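Side-chain contact in Glyoxalase/bleomycin resistance protein/dioxygenase (Catenulispora acidiphila, PDB 4N04), which is of unproven function but belongs to the vicinal oxygen chelate superfamily of enzymes and resistance proteins and may act as a dioxygenase: residues Ala22-Leu27 with Leu51-Arg56. The protein carries 1 engineered substitution. Numbering follows the deposited sequence.
Sequences AWYRSL and LYIVER
Tyr24 of helix 17-28 lays its ring against Leu51 and Ile53 of strand 49-55, joining helix to sheet inside the first βαβββ module of a vicinal oxygen chelate (glyoxalase/bleomycin resistance) fold. The contact is small and buried, about 139 Å² in all, and wholly apolar. In a CH-pi contact, Ile53 CG2 sits over one face of the Tyr24 ring, 3.9 Å from the centroid and 14° off the normal, slightly toward the rim. CG2 stands anti to the carbonyl carbon of Ile53, a rotation that turns this methyl rather than the longer CG1 branch to the ring. The opposite face is covered from within the helix by Trp23 CE3, 3.5 Å above the ring plane, so the phenol ring lies between the edge of an indole and a methyl. Van der Waals packing adds Leu51, two residues back along the strand and on the same side of the sheet: its CD2 approaches Tyr24 CD1 obliquely at 4.0 Å, the two side chains crossing at about a right angle. Val12 and Trp43 of the flanking strands also touch Tyr24, and Ile109 reaches it from the second sheet. The polar end is satisfied elsewhere, as Tyr24 OH hydrogen-bonds Asp103 OD2. Ile53 CG2 stands 3.8 Å from both Tyr24 CD2 and Tyr24 CE2, over that side of the ring.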
ATOM      1  N   ALA A  22       0.374   6.482  -9.351  1.00 45.36           N
ATOM      2  CA  ALA A  22       0.233   5.414 -10.326  1.00 56.81           C
ATOM      3  C   ALA A  22       0.458   4.062  -9.654  1.00 57.02           C
ATOM      4  O   ALA A  22      -0.380   3.150  -9.744  1.00 57.21           O
ATOM      5  CB  ALA A  22       1.215   5.611 -11.457  1.00 46.21           C
ATOM      6  N   TRP A  23       1.589   3.949  -8.960  1.00 54.77           N
ATOM      7  CA  TRP A  23       1.974   2.709  -8.305  1.00 43.93           C
ATOM      8  C   TRP A  23       0.955   2.256  -7.264  1.00 43.64           C
ATOM      9  O   TRP A  23       0.521   1.108  -7.285  1.00 44.67           O
ATOM     10  CB  TRP A  23       3.359   2.842  -7.684  1.00 43.19           C
ATOM     11  CG  TRP A  23       3.895   1.552  -7.167  1.00 48.10           C
ATOM     12  CD1 TRP A  23       4.611   0.625  -7.866  1.00 42.83           C
ATOM     13  CD2 TRP A  23       3.757   1.036  -5.838  1.00 44.94           C
ATOM     14  NE1 TRP A  23       4.924  -0.437  -7.056  1.00 42.25           N
ATOM     15  CE2 TRP A  23       4.417  -0.208  -5.804  1.00 45.46           C
ATOM     16  CE3 TRP A  23       3.139   1.504  -4.672  1.00 44.91           C
ATOM     17  CZ2 TRP A  23       4.476  -0.988  -4.653  1.00 41.04           C
ATOM     18  CZ3 TRP A  23       3.199   0.722  -3.529  1.00 40.87           C
ATOM     19  CH2 TRP A  23       3.858  -0.508  -3.532  1.00 40.63           C
ATOM     20  N   TYR A  24       0.553   3.141  -6.362  1.00 43.34           N
ATOM     21  CA  TYR A  24      -0.421   2.749  -5.347  1.00 44.60           C
ATOM     22  C   TYR A  24      -1.770   2.369  -5.960  1.00 44.70           C
ATOM     23  O   TYR A  24      -2.478   1.501  -5.442  1.00 43.78           O
ATOM     24  CB  TYR A  24      -0.575   3.835  -4.269  1.00 42.66           C
ATOM     25  CG  TYR A  24       0.557   3.833  -3.256  1.00 44.05           C
ATOM     26  CD1 TYR A  24       0.470   3.081  -2.086  1.00 41.12           C
ATOM     27  CD2 TYR A  24       1.717   4.556  -3.488  1.00 41.59           C
ATOM     28  CE1 TYR A  24       1.508   3.059  -1.163  1.00 40.34           C
ATOM     29  CE2 TYR A  24       2.748   4.548  -2.599  1.00 40.85           C
ATOM     30  CZ  TYR A  24       2.651   3.796  -1.425  1.00 47.74           C
ATOM     31  OH  TYR A  24       3.691   3.797  -0.532  1.00 39.52           O
ATOM     32  N   ARG A  25      -2.118   3.019  -7.066  1.00 50.03           N
ATOM     33  CA  ARG A  25      -3.336   2.686  -7.799  1.00 55.58           C
ATOM     34  C   ARG A  25      -3.274   1.231  -8.269  1.00 54.54           C
ATOM     35  O   ARG A  25      -4.172   0.429  -7.975  1.00 45.83           O
ATOM     36  CB  ARG A  25      -3.518   3.618  -8.997  1.00 62.12           C
ATOM     37  CG  ARG A  25      -4.962   4.009  -9.256  1.00 67.42           C
ATOM     38  CD  ARG A  25      -5.206   4.291 -10.734  1.00 69.26           C
ATOM     39  NE  ARG A  25      -4.250   5.249 -11.279  1.00 68.01           N
ATOM     40  CZ  ARG A  25      -4.421   6.567 -11.239  1.00 68.89           C
ATOM     41  NH1 ARG A  25      -5.509   7.075 -10.672  1.00 68.47           N
ATOM     42  NH2 ARG A  25      -3.504   7.378 -11.762  1.00 67.03           N
ATOM     43  N   SER A  26      -2.204   0.898  -8.987  1.00 51.18           N
ATOM     44  CA  SER A  26      -1.970  -0.475  -9.424  1.00 49.47           C
ATOM     45  C   SER A  26      -2.026  -1.465  -8.263  1.00 52.64           C
ATOM     46  O   SER A  26      -2.728  -2.469  -8.332  1.00 60.43           O
ATOM     47  CB  SER A  26      -0.624  -0.585 -10.132  1.00 50.19           C
ATOM     48  OG  SER A  26      -0.589   0.230 -11.296  1.00 54.46           O
ATOM     49  N   LEU A  27      -1.292  -1.176  -7.197  1.00 45.28           N
ATOM     50  CA  LEU A  27      -1.201  -2.098  -6.085  1.00 46.84           C
ATOM     51  C   LEU A  27      -2.574  -2.351  -5.472  1.00 52.25           C
ATOM     52  O   LEU A  27      -2.987  -3.501  -5.299  1.00 52.29           O
ATOM     53  CB  LEU A  27      -0.219  -1.574  -5.019  1.00 46.03           C
ATOM     54  CG  LEU A  27      -0.192  -2.339  -3.693  1.00 45.78           C
ATOM     55  CD1 LEU A  27       0.508  -3.681  -3.872  1.00 48.11           C
ATOM     56  CD2 LEU A  27       0.474  -1.533  -2.601  1.00 43.55           C
ATOM     57  N   LEU A  51      -5.497   4.810   3.847  1.00 41.20           N
ATOM     58  CA  LEU A  51      -4.097   4.971   3.512  1.00 37.98           C
ATOM     59  C   LEU A  51      -3.975   6.243   2.697  1.00 39.99           C
ATOM     60  O   LEU A  51      -4.776   6.474   1.786  1.00 42.85           O
ATOM     61  CB  LEU A  51      -3.625   3.783   2.676  1.00 40.64           C
ATOM     62  CG  LEU A  51      -2.245   3.888   2.014  1.00 43.13           C
ATOM     63  CD1 LEU A  51      -1.141   3.827   3.059  1.00 39.04           C
ATOM     64  CD2 LEU A  51      -2.057   2.793   0.962  1.00 43.26           C
ATOM     65  N   TYR A  52      -2.990   7.077   3.015  1.00 33.23           N
ATOM     66  CA  TYR A  52      -2.744   8.255   2.196  1.00 35.93           C
ATOM     67  C   TYR A  52      -1.279   8.479   1.824  1.00 38.82           C
ATOM     68  O   TYR A  52      -0.372   8.164   2.593  1.00 43.56           O
ATOM     69  CB  TYR A  52      -3.353   9.517   2.826  1.00 33.78           C
ATOM     70  CG  TYR A  52      -2.631  10.049   4.042  1.00 35.50           C
ATOM     71  CD1 TYR A  52      -1.699  11.078   3.927  1.00 36.82           C
ATOM     72  CD2 TYR A  52      -2.891   9.538   5.309  1.00 35.69           C
ATOM     73  CE1 TYR A  52      -1.039  11.579   5.046  1.00 37.73           C
ATOM     74  CE2 TYR A  52      -2.243  10.038   6.434  1.00 34.90           C
ATOM     75  CZ  TYR A  52      -1.317  11.053   6.298  1.00 37.13           C
ATOM     76  OH  TYR A  52      -0.664  11.539   7.415  1.00 37.84           O
ATOM     77  N   ILE A  53      -1.067   9.019   0.630  1.00 39.66           N
ATOM     78  CA  ILE A  53       0.253   9.448   0.196  1.00 34.66           C
ATOM     79  C   ILE A  53       0.290  10.970   0.084  1.00 37.52           C
ATOM     80  O   ILE A  53      -0.701  11.612  -0.266  1.00 37.84           O
ATOM     81  CB  ILE A  53       0.640   8.818  -1.151  1.00 36.06           C
ATOM     82  CG1 ILE A  53      -0.336   9.271  -2.244  1.00 37.89           C
ATOM     83  CG2 ILE A  53       0.649   7.306  -1.045  1.00 35.81           C
ATOM     84  CD1 ILE A  53      -0.028   8.719  -3.627  1.00 39.59           C
ATOM     85  N   VAL A  54       1.437  11.556   0.390  1.00 36.99           N
ATOM     86  CA  VAL A  54       1.592  12.996   0.265  1.00 35.77           C
ATOM     87  C   VAL A  54       3.004  13.267  -0.220  1.00 38.46           C
ATOM     88  O   VAL A  54       3.927  12.551   0.142  1.00 35.43           O
ATOM     89  CB  VAL A  54       1.341  13.711   1.611  1.00 34.78           C
ATOM     90  CG1 VAL A  54       2.180  13.092   2.711  1.00 33.10           C
ATOM     91  CG2 VAL A  54       1.614  15.215   1.490  1.00 35.97           C
ATOM     92  N   GLU A  55       3.177  14.277  -1.062  1.00 39.40           N
ATOM     93  CA  GLU A  55       4.506  14.619  -1.528  1.00 40.39           C
ATOM     94  C   GLU A  55       5.290  15.353  -0.427  1.00 39.79           C
ATOM     95  O   GLU A  55       5.033  16.514  -0.141  1.00 40.15           O
ATOM     96  CB  GLU A  55       4.418  15.440  -2.813  1.00 47.68           C
ATOM     97  CG  GLU A  55       5.750  15.636  -3.518  1.00 55.42           C
ATOM     98  CD  GLU A  55       5.618  16.203  -4.935  1.00 66.30           C
ATOM     99  OE1 GLU A  55       6.224  17.260  -5.199  1.00 72.69           O
ATOM    100  OE2 GLU A  55       4.933  15.594  -5.791  1.00 68.26           O
ATOM    101  N   ARG A  56       6.204  14.643   0.230  1.00 39.08           N
ATOM    102  CA  ARG A  56       7.151  15.252   1.164  1.00 42.55           C
ATOM    103  C   ARG A  56       8.466  14.531   0.919  1.00 42.23           C
ATOM    104  O   ARG A  56       8.799  13.572   1.626  1.00 41.37           O
ATOM    105  CB  ARG A  56       6.731  15.071   2.635  1.00 42.31           C
ATOM    106  CG  ARG A  56       5.245  15.191   2.904  1.00 47.43           C
ATOM    107  CD  ARG A  56       4.908  16.354   3.809  1.00 52.93           C
ATOM    108  NE  ARG A  56       5.204  16.129   5.228  1.00 50.87           N
ATOM    109  CZ  ARG A  56       6.140  16.796   5.896  1.00 52.03           C
ATOM    110  NH1 ARG A  56       6.353  16.567   7.181  1.00 42.56           N
ATOM    111  NH2 ARG A  56       6.868  17.707   5.263  1.00 59.15           N
TER